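Local atomic coordinates of putative Type I topoisomerase (PDB entry 3M4A), a protein that probably relaxes DNA as a type IB topoisomerase, breaking and rejoining one strand without ATP, and is seen here bound to DNA. Residues A247-E257 with I294-D305; W92-G100 with K329-T337. One frame throughout, in Å; residues are numbered along the deposited sequence. Where two conformers were deposited one is given.

In the fold
Following the chain from the N terminus, residues 92-100 come first, on helix 91-113; their partner is helix 323-337, the last helix modelled, so contact 2 closes a loop of 228 intervening residues. Contact 1 is nested inside it: the end of helix 235-254 meets helix 292-299 and the turn after it across 36 residues, of which 29 are helical. The two centres lie about 16 Å apart, on the same side of the chain's centre, and the contacts touch. R297 NH2 forms a salt bridge with E335 OE1 at 2.9 Å, and V303 C packs on M331 CE at 3.5 Å. Through R297, helix 292-299 thus links both contacts within the helical part of the fold.

Contact 1. Residues A247-E257 with I294-D305; sequences AAEYLAQQGTE and IFDRYLDGKVLD
A near-parallel helix pair, with axes 12° and 10.4 Å apart, brings Y298 against L251 and G255 where helices 235-254 and 292-299 end, each followed by a glycine of positive phi, one of them, G301, in a Schellman motif. L251 CD2 sits 3.9 Å from the Y298 ring centroid and 2° off its normal, a CH-pi contact square over the face; water 3 lies over the opposite face. With CG anti to the backbone N, chi1 -176° sets the Y298 ring against L251, and its OH donates to G255 O at 2.7 Å from outside the carbonyl plane. G255 is the first residue to leave its helix. In the Schellman motif K302 N bonds to R297 O and G301 N to Y298 O, with G301 as the C-prime residue; T256 CG2 rests 3.6 Å from G301 C. L251 CD1 spreads instead to F295 CD1, 3.7 Å away. Beyond the turn the chain returns along helix 247-254: V303 CB packs on A252 CB, and L304 CG lies 3.8 Å from A248 CB. Two waters stitch this return. Water 2 donates to both A252 O and D305 OD2, while water 1 donates to A248 O at 2.8 Å and accepts from L304 N.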
loop_
_atom_site.group_PDB
_atom_site.type_symbol
_atom_site.label_atom_id
_atom_site.label_comp_id
_atom_site.label_asym_id
_atom_site.label_seq_id
_atom_site.Cartn_x
_atom_site.Cartn_y
_atom_site.Cartn_z
ATOM N N ALA A 247 -10.630 3.189 8.899
ATOM C CA ALA A 247 -11.117 3.501 10.239
ATOM C C ALA A 247 -11.298 5.009 10.435
ATOM O O ALA A 247 -12.337 5.467 10.924
ATOM C CB ALA A 247 -10.186 2.921 11.294
ATOM N N ALA A 248 -10.303 5.784 10.029
ATOM C CA ALA A 248 -10.369 7.234 10.212
ATOM C C ALA A 248 -11.511 7.860 9.396
ATOM O O ALA A 248 -12.227 8.748 9.870
ATOM C CB ALA A 248 -9.023 7.864 9.846
ATOM N N GLU A 249 -11.682 7.388 8.167
ATOM C CA GLU A 249 -12.786 7.840 7.299
ATOM C C GLU A 249 -14.129 7.503 7.894
ATOM O O GLU A 249 -15.035 8.343 7.939
ATOM C CB GLU A 249 -12.675 7.166 5.936
ATOM C CG GLU A 249 -11.580 7.705 5.078
ATOM C CD GLU A 249 -11.402 6.944 3.768
ATOM O OE1 GLU A 249 -11.734 5.730 3.692
ATOM O OE2 GLU A 249 -10.921 7.569 2.816
ATOM N N TYR A 250 -14.243 6.264 8.356
ATOM C CA TYR A 250 -15.452 5.788 9.010
ATOM C C TYR A 250 -15.800 6.677 10.191
ATOM O O TYR A 250 -16.904 7.155 10.287
ATOM C CB TYR A 250 -15.271 4.351 9.456
ATOM C CG TYR A 250 -16.498 3.668 10.005
ATOM C CD1 TYR A 250 -17.397 3.015 9.153
ATOM C CD2 TYR A 250 -16.736 3.633 11.362
ATOM C CE1 TYR A 250 -18.509 2.362 9.648
ATOM C CE2 TYR A 250 -17.855 2.967 11.875
ATOM C CZ TYR A 250 -18.735 2.340 10.998
ATOM O OH TYR A 250 -19.843 1.676 11.502
ATOM N N LEU A 251 -14.851 6.911 11.088
ATOM C CA LEU A 251 -15.141 7.729 12.260
ATOM C C LEU A 251 -15.526 9.173 11.890
ATOM O O LEU A 251 -16.444 9.765 12.478
ATOM C CB LEU A 251 -13.954 7.684 13.227
ATOM C CG LEU A 251 -13.678 6.313 13.861
ATOM C CD1 LEU A 251 -12.351 6.284 14.615
ATOM C CD2 LEU A 251 -14.838 5.892 14.781
ATOM N N ALA A 252 -14.849 9.748 10.899
ATOM C CA ALA A 252 -15.155 11.112 10.455
ATOM C C ALA A 252 -16.584 11.184 9.914
ATOM O O ALA A 252 -17.329 12.150 10.159
ATOM C CB ALA A 252 -14.159 11.561 9.401
ATOM N N GLN A 253 -16.977 10.139 9.198
ATOM C CA GLN A 253 -18.286 10.091 8.575
ATOM C C GLN A 253 -19.398 9.803 9.571
ATOM O O GLN A 253 -20.465 10.440 9.522
ATOM C CB GLN A 253 -18.254 9.080 7.432
ATOM C CG GLN A 253 -17.429 9.629 6.303
ATOM C CD GLN A 253 -17.022 8.591 5.284
ATOM O OE1 GLN A 253 -17.657 7.535 5.143
ATOM N NE2 GLN A 253 -15.963 8.894 4.555
ATOM N N GLN A 254 -19.148 8.884 10.501
ATOM C CA GLN A 254 -20.116 8.601 11.569
ATOM C C GLN A 254 -20.313 9.844 12.425
ATOM O O GLN A 254 -21.445 10.219 12.740
ATOM C CB GLN A 254 -19.653 7.430 12.443
ATOM C CG GLN A 254 -19.545 6.082 11.717
ATOM C CD GLN A 254 -20.752 5.782 10.845
ATOM O OE1 GLN A 254 -21.890 5.715 11.333
ATOM N NE2 GLN A 254 -20.523 5.637 9.542
ATOM N N GLY A 255 -19.204 10.476 12.795
ATOM C CA GLY A 255 -19.226 11.721 13.547
ATOM C C GLY A 255 -18.961 11.440 15.010
ATOM O O GLY A 255 -19.162 10.322 15.494
ATOM N N THR A 256 -18.520 12.480 15.706
ATOM C CA THR A 256 -18.144 12.381 17.111
ATOM C C THR A 256 -19.381 12.259 18.002
ATOM O O THR A 256 -20.512 12.549 17.581
ATOM C CB THR A 256 -17.310 13.600 17.543
ATOM O OG1 THR A 256 -18.011 14.802 17.220
ATOM C CG2 THR A 256 -15.946 13.616 16.837
ATOM N N GLU A 257 -19.143 11.791 19.223
ATOM C CA GLU A 257 -20.192 11.564 20.205
ATOM C C GLU A 257 -19.926 12.464 21.397
ATOM O O GLU A 257 -18.775 12.751 21.703
ATOM C CB GLU A 257 -20.192 10.104 20.643
ATOM C CG GLU A 257 -20.734 9.133 19.594
ATOM C CD GLU A 257 -22.202 9.372 19.273
ATOM O OE1 GLU A 257 -22.920 9.962 20.120
ATOM O OE2 GLU A 257 -22.648 8.971 18.177
ATOM N N ILE A 294 -5.665 7.224 15.963
ATOM C CA ILE A 294 -6.922 7.624 15.331
ATOM C C ILE A 294 -8.099 7.560 16.318
ATOM O O ILE A 294 -8.988 8.430 16.333
ATOM C CB ILE A 294 -7.178 6.739 14.061
ATOM C CG1 ILE A 294 -6.396 7.301 12.866
ATOM C CG2 ILE A 294 -8.654 6.636 13.713
ATOM C CD1 ILE A 294 -4.895 7.363 13.073
ATOM N N PHE A 295 -8.090 6.505 17.145
ATOM C CA PHE A 295 -9.106 6.292 18.186
ATOM C C PHE A 295 -8.951 7.311 19.323
ATOM O O PHE A 295 -9.944 7.863 19.784
ATOM C CB PHE A 295 -9.017 4.863 18.733
ATOM C CG PHE A 295 -9.578 3.808 17.807
ATOM C CD1 PHE A 295 -9.957 4.107 16.500
ATOM C CD2 PHE A 295 -9.724 2.507 18.250
ATOM C CE1 PHE A 295 -10.478 3.127 15.672
ATOM C CE2 PHE A 295 -10.249 1.515 17.410
ATOM C CZ PHE A 295 -10.615 1.842 16.120
ATOM N N ASP A 296 -7.714 7.568 19.744
ATOM C CA ASP A 296 -7.424 8.643 20.720
ATOM C C ASP A 296 -8.027 9.973 20.278
ATOM O O ASP A 296 -8.752 10.636 21.031
ATOM C CB ASP A 296 -5.921 8.847 20.921
ATOM C CG ASP A 296 -5.244 7.698 21.647
ATOM O OD1 ASP A 296 -5.918 6.903 22.346
ATOM O OD2 ASP A 296 -4.015 7.603 21.499
ATOM N N ARG A 297 -7.764 10.368 19.033
ATOM C CA ARG A 297 -8.315 11.621 18.548
ATOM C C ARG A 297 -9.838 11.616 18.546
ATOM O O ARG A 297 -10.475 12.588 18.972
ATOM C CB ARG A 297 -7.745 11.970 17.170
ATOM C CG ARG A 297 -6.253 12.184 17.163
ATOM C CD ARG A 297 -5.759 13.375 17.999
ATOM N NE ARG A 297 -4.311 13.387 17.899
ATOM C CZ ARG A 297 -3.487 12.665 18.661
ATOM N NH1 ARG A 297 -3.968 11.898 19.637
ATOM N NH2 ARG A 297 -2.180 12.703 18.461
ATOM N N TYR A 298 -10.439 10.513 18.102
ATOM C CA TYR A 298 -11.891 10.399 18.095
ATOM C C TYR A 298 -12.476 10.596 19.493
ATOM O O TYR A 298 -13.463 11.304 19.667
ATOM C CB TYR A 298 -12.318 9.043 17.528
ATOM C CG TYR A 298 -13.812 8.910 17.420
ATOM C CD1 TYR A 298 -14.522 9.621 16.452
ATOM C CD2 TYR A 298 -14.528 8.101 18.307
ATOM C CE1 TYR A 298 -15.896 9.514 16.355
ATOM C CE2 TYR A 298 -15.902 7.979 18.216
ATOM C CZ TYR A 298 -16.587 8.686 17.246
ATOM O OH TYR A 298 -17.958 8.585 17.152
ATOM N N LEU A 299 -11.850 9.980 20.480
ATOM C CA LEU A 299 -12.301 10.076 21.874
ATOM C C LEU A 299 -12.173 11.489 22.456
ATOM O O LEU A 299 -12.893 11.842 23.400
ATOM C CB LEU A 299 -11.553 9.060 22.742
ATOM C CG LEU A 299 -11.988 7.616 22.474
ATOM C CD1 LEU A 299 -11.075 6.625 23.170
ATOM C CD2 LEU A 299 -13.423 7.398 22.879
ATOM N N ASP A 300 -11.291 12.290 21.872
ATOM C CA ASP A 300 -11.149 13.707 22.198
ATOM C C ASP A 300 -11.953 14.620 21.257
ATOM O O ASP A 300 -11.767 15.842 21.274
ATOM C CB ASP A 300 -9.662 14.092 22.170
ATOM C CG ASP A 300 -8.898 13.595 23.399
ATOM O OD1 ASP A 300 -9.542 13.229 24.399
ATOM O OD2 ASP A 300 -7.660 13.576 23.358
ATOM N N GLY A 301 -12.816 14.032 20.423
ATOM C CA GLY A 301 -13.729 14.780 19.553
ATOM C C GLY A 301 -13.110 15.320 18.271
ATOM O O GLY A 301 -13.610 16.293 17.692
ATOM N N LYS A 302 -12.031 14.683 17.814
ATOM C CA LYS A 302 -11.323 15.137 16.624
ATOM C C LYS A 302 -11.302 14.041 15.569
ATOM O O LYS A 302 -11.063 12.882 15.884
ATOM C CB LYS A 302 -9.904 15.551 16.978
ATOM C CG LYS A 302 -9.848 16.749 17.950
ATOM C CD LYS A 302 -8.440 16.994 18.443
ATOM C CE LYS A 302 -8.355 18.287 19.264
ATOM N NZ LYS A 302 -7.508 18.078 20.458
ATOM N N VAL A 303 -11.538 14.428 14.323
ATOM C CA VAL A 303 -11.608 13.468 13.202
ATOM C C VAL A 303 -10.808 14.022 12.026
ATOM O O VAL A 303 -10.223 15.118 12.125
ATOM C CB VAL A 303 -13.063 13.195 12.791
ATOM C CG1 VAL A 303 -13.795 12.445 13.926
ATOM C CG2 VAL A 303 -13.797 14.492 12.441
ATOM N N LEU A 304 -10.756 13.289 10.912
ATOM C CA LEU A 304 -9.933 13.725 9.767
ATOM C C LEU A 304 -10.207 15.178 9.356
ATOM O O LEU A 304 -9.279 15.910 9.052
ATOM C CB LEU A 304 -10.165 12.825 8.552
ATOM C CG LEU A 304 -9.613 11.409 8.643
ATOM C CD1 LEU A 304 -10.015 10.614 7.383
ATOM C CD2 LEU A 304 -8.094 11.413 8.844
ATOM N N ASP A 305 -11.483 15.571 9.372
ATOM C CA ASP A 305 -11.902 16.940 9.013
ATOM C C ASP A 305 -11.092 18.023 9.739
ATOM O O ASP A 305 -10.866 19.106 9.201
ATOM C CB ASP A 305 -13.368 17.202 9.388
ATOM C CG ASP A 305 -14.325 16.081 9.000
ATOM O OD1 ASP A 305 -13.919 15.103 8.344
ATOM O OD2 ASP A 305 -15.519 16.199 9.384
HETATM O O HOH W 1 -11.223 10.438 11.812
HETATM O O HOH W 2 -17.341 14.677 11.256
HETATM O O HOH W 3 -16.320 11.318 19.777
HETATM O O HOH W 4 -15.932 11.609 23.185
#

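Contact 2. Residues W92-G100 with K329-T337; sequences WQRLTRFAG and KRMLESERT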
loop_
_atom_site.group_PDB
_atom_site.type_symbol
_atom_site.label_atom_id
_atom_site.label_comp_id
_atom_site.label_asym_id
_atom_site.label_seq_id
_atom_site.Cartn_x
_atom_site.Cartn_y
_atom_site.Cartn_z
ATOM N N TRP A 92 2.394 4.655 14.636
ATOM C CA TRP A 92 2.183 6.010 14.120
ATOM C C TRP A 92 3.442 6.559 13.446
ATOM O O TRP A 92 3.342 7.262 12.437
ATOM C CB TRP A 92 1.643 6.979 15.181
ATOM C CG TRP A 92 2.579 7.277 16.298
ATOM C CD1 TRP A 92 2.666 6.614 17.478
ATOM C CD2 TRP A 92 3.556 8.323 16.350
ATOM N NE1 TRP A 92 3.637 7.175 18.267
ATOM C CE2 TRP A 92 4.202 8.225 17.599
ATOM C CE3 TRP A 92 3.951 9.328 15.464
ATOM C CZ2 TRP A 92 5.222 9.092 17.988
ATOM C CZ3 TRP A 92 4.975 10.202 15.858
ATOM C CH2 TRP A 92 5.585 10.076 17.110
ATOM N N GLN A 93 4.617 6.195 13.967
ATOM C CA GLN A 93 5.890 6.607 13.368
ATOM C C GLN A 93 6.135 5.952 12.008
ATOM O O GLN A 93 6.494 6.631 11.035
ATOM C CB GLN A 93 7.061 6.263 14.294
ATOM C CG GLN A 93 7.024 6.971 15.617
ATOM C CD GLN A 93 8.143 6.511 16.526
ATOM O OE1 GLN A 93 8.147 5.376 16.994
ATOM N NE2 GLN A 93 9.094 7.391 16.780
ATOM N N ARG A 94 5.959 4.638 11.946
ATOM C CA ARG A 94 6.139 3.915 10.690
ATOM C C ARG A 94 5.149 4.402 9.624
ATOM O O ARG A 94 5.533 4.586 8.462
ATOM C CB ARG A 94 6.002 2.404 10.876
ATOM C CG ARG A 94 6.487 1.615 9.668
ATOM C CD ARG A 94 6.361 0.131 9.886
ATOM N NE ARG A 94 6.589 -0.643 8.662
ATOM C CZ ARG A 94 7.786 -1.050 8.246
ATOM N NH1 ARG A 94 8.878 -0.782 8.957
ATOM N NH2 ARG A 94 7.895 -1.757 7.130
ATOM N N LEU A 95 3.899 4.628 10.017
ATOM C CA LEU A 95 2.868 5.053 9.057
ATOM C C LEU A 95 3.059 6.485 8.555
ATOM O O LEU A 95 2.753 6.785 7.400
ATOM C CB LEU A 95 1.463 4.910 9.657
ATOM C CG LEU A 95 0.919 3.485 9.835
ATOM C CD1 LEU A 95 -0.547 3.512 10.228
ATOM C CD2 LEU A 95 1.131 2.656 8.575
ATOM N N THR A 96 3.531 7.384 9.414
ATOM C CA THR A 96 3.826 8.745 8.963
ATOM C C THR A 96 4.905 8.707 7.899
ATOM O O THR A 96 4.816 9.400 6.893
ATOM C CB THR A 96 4.318 9.623 10.142
ATOM O OG1 THR A 96 3.364 9.563 11.204
ATOM C CG2 THR A 96 4.495 11.068 9.703
ATOM N N ARG A 97 5.919 7.877 8.112
ATOM C CA ARG A 97 6.987 7.744 7.144
ATOM C C ARG A 97 6.501 7.046 5.870
ATOM O O ARG A 97 6.847 7.454 4.767
ATOM C CB ARG A 97 8.180 7.006 7.742
ATOM C CG ARG A 97 9.461 7.195 6.948
ATOM C CD ARG A 97 10.021 8.632 7.037
ATOM N NE ARG A 97 10.620 8.920 8.337
ATOM C CZ ARG A 97 11.854 8.578 8.711
ATOM N NH1 ARG A 97 12.655 7.903 7.894
ATOM N NH2 ARG A 97 12.292 8.907 9.919
ATOM N N PHE A 98 5.678 6.016 6.027
ATOM C CA PHE A 98 5.059 5.361 4.863
ATOM C C PHE A 98 4.260 6.367 4.018
ATOM O O PHE A 98 4.364 6.368 2.787
ATOM C CB PHE A 98 4.161 4.214 5.315
ATOM C CG PHE A 98 3.549 3.437 4.185
ATOM C CD1 PHE A 98 4.339 2.652 3.371
ATOM C CD2 PHE A 98 2.178 3.471 3.949
ATOM C CE1 PHE A 98 3.804 1.910 2.340
ATOM C CE2 PHE A 98 1.619 2.722 2.908
ATOM C CZ PHE A 98 2.435 1.961 2.097
ATOM N N ALA A 99 3.493 7.248 4.663
ATOM C CA ALA A 99 2.741 8.276 3.950
ATOM C C ALA A 99 3.679 9.209 3.188
ATOM O O ALA A 99 3.330 9.722 2.126
ATOM C CB ALA A 99 1.878 9.074 4.928
ATOM N N GLY A 100 4.878 9.401 3.726
ATOM C CA GLY A 100 5.927 10.151 3.027
ATOM C C GLY A 100 6.474 9.491 1.768
ATOM O O GLY A 100 7.008 10.197 0.895
ATOM N N LYS A 329 -2.298 11.715 7.447
ATOM C CA LYS A 329 -0.904 12.017 7.679
ATOM C C LYS A 329 -0.753 13.106 8.726
ATOM O O LYS A 329 0.039 12.969 9.641
ATOM C CB LYS A 329 -0.208 12.464 6.407
ATOM C CG LYS A 329 1.302 12.487 6.581
ATOM C CD LYS A 329 2.036 12.957 5.371
ATOM C CE LYS A 329 3.534 12.778 5.599
ATOM N NZ LYS A 329 4.362 13.463 4.574
ATOM N N ARG A 330 -1.525 14.171 8.567
ATOM C CA ARG A 330 -1.476 15.299 9.499
ATOM C C ARG A 330 -1.971 14.900 10.888
ATOM O O ARG A 330 -1.391 15.327 11.896
ATOM C CB ARG A 330 -2.254 16.475 8.937
ATOM C CG ARG A 330 -1.534 17.123 7.772
ATOM C CD ARG A 330 -2.337 18.244 7.158
ATOM N NE ARG A 330 -2.618 19.294 8.125
ATOM C CZ ARG A 330 -1.766 20.244 8.487
ATOM N NH1 ARG A 330 -0.547 20.315 7.961
ATOM N NH2 ARG A 330 -2.139 21.132 9.395
ATOM N N MET A 331 -3.009 14.060 10.951
ATOM C CA MET A 331 -3.459 13.536 12.254
ATOM C C MET A 331 -2.363 12.734 12.948
ATOM O O MET A 331 -2.124 12.911 14.156
ATOM C CB MET A 331 -4.728 12.692 12.110
ATOM C CG MET A 331 -5.249 12.151 13.421
ATOM S SD MET A 331 -6.648 11.028 13.211
ATOM C CE MET A 331 -7.996 12.176 13.059
ATOM N N LEU A 332 -1.700 11.840 12.219
ATOM C CA LEU A 332 -0.617 11.056 12.809
ATOM C C LEU A 332 0.531 11.957 13.251
ATOM O O LEU A 332 1.135 11.732 14.304
ATOM C CB LEU A 332 -0.102 9.996 11.850
ATOM C CG LEU A 332 -1.107 8.892 11.511
ATOM C CD1 LEU A 332 -0.522 8.004 10.405
ATOM C CD2 LEU A 332 -1.491 8.052 12.745
ATOM N N GLU A 333 0.820 12.976 12.449
ATOM C CA GLU A 333 1.866 13.943 12.801
ATOM C C GLU A 333 1.571 14.693 14.121
ATOM O O GLU A 333 2.508 15.122 14.808
ATOM C CB GLU A 333 2.131 14.908 11.632
ATOM C CG GLU A 333 2.891 14.220 10.492
ATOM C CD GLU A 333 3.115 15.096 9.266
ATOM O OE1 GLU A 333 2.287 16.003 8.989
ATOM O OE2 GLU A 333 4.126 14.848 8.563
ATOM N N SER A 334 0.303 14.821 14.501
ATOM C CA SER A 334 -0.027 15.490 15.761
ATOM C C SER A 334 0.494 14.731 16.990
ATOM O O SER A 334 0.656 15.331 18.053
ATOM C CB SER A 334 -1.533 15.727 15.889
ATOM O OG SER A 334 -2.240 14.526 16.113
ATOM N N GLU A 335 0.746 13.430 16.854
ATOM C CA GLU A 335 1.259 12.633 17.971
ATOM C C GLU A 335 2.701 13.044 18.287
ATOM O O GLU A 335 3.102 13.086 19.453
ATOM C CB GLU A 335 1.170 11.135 17.658
ATOM C CG GLU A 335 1.545 10.190 18.829
ATOM C CD GLU A 335 0.519 10.127 19.962
ATOM O OE1 GLU A 335 -0.553 10.758 19.898
ATOM O OE2 GLU A 335 0.796 9.416 20.947
ATOM N N ARG A 336 3.471 13.356 17.246
ATOM C CA ARG A 336 4.824 13.887 17.407
ATOM C C ARG A 336 4.782 15.219 18.134
ATOM O O ARG A 336 5.563 15.455 19.061
ATOM C CB ARG A 336 5.500 14.064 16.042
ATOM C CG ARG A 336 6.911 14.652 16.100
ATOM C CD ARG A 336 7.560 14.665 14.735
ATOM N NE ARG A 336 7.736 13.311 14.209
ATOM C CZ ARG A 336 8.693 12.462 14.590
ATOM N NH1 ARG A 336 9.597 12.808 15.509
ATOM N NH2 ARG A 336 8.754 11.254 14.048
ATOM N N THR A 337 3.863 16.083 17.708
ATOM C CA THR A 337 3.704 17.410 18.296
ATOM C C THR A 337 3.275 17.334 19.763
ATOM O O THR A 337 3.613 18.222 20.547
ATOM C CB THR A 337 2.683 18.252 17.506
ATOM O OG1 THR A 337 3.077 18.308 16.128
ATOM C CG2 THR A 337 2.589 19.671 18.070
HETATM O O HOH W 5 3.549 12.490 2.012
#
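W92 O is gripped, in the T96 conformer described here, by two donors of T96, which reach it from opposite faces of its carbonyl plane: the backbone N and, at 2.6 Å, OG1. In this conformer the hydroxyl bond places OG1 near L332 CB, 3.6 Å away across the contact, and CG2, anti to the backbone N, against E333 CG. The W92 indole is held between two methylenes. E335 CG comes over one face, 3.6 Å from the centroid of the five-membered ring and 13° off its normal, a CH-pi contact; Q93 CG of its own helix covers the opposite face. The E335 carboxylate plane is turned 69° from the indole, and OE1 is taken by a salt bridge to R297. The six-membered end of the indole reaches R336, CZ3 lying 3.9 Å from its CB. Were W92 an alanine, E335 CG would probably lose the ring face it packs on, and a gap would open beside R336. L332 fills the middle, with CD1 on L95 CB at 3.8 Å and CD2 on W92 CB. At the far end the extended K329 chain runs along A99, CG to CB 3.8 Å, and its NZ donates to water 5, which donates in turn to A99 O. With axes 9.4 Å apart and crossing at -134°, and no direct hydrogen bond between the segments, this is an obliquely antiparallel helix-helix packing, joining helix 91-113 to helix 323-337, the last helix modelled.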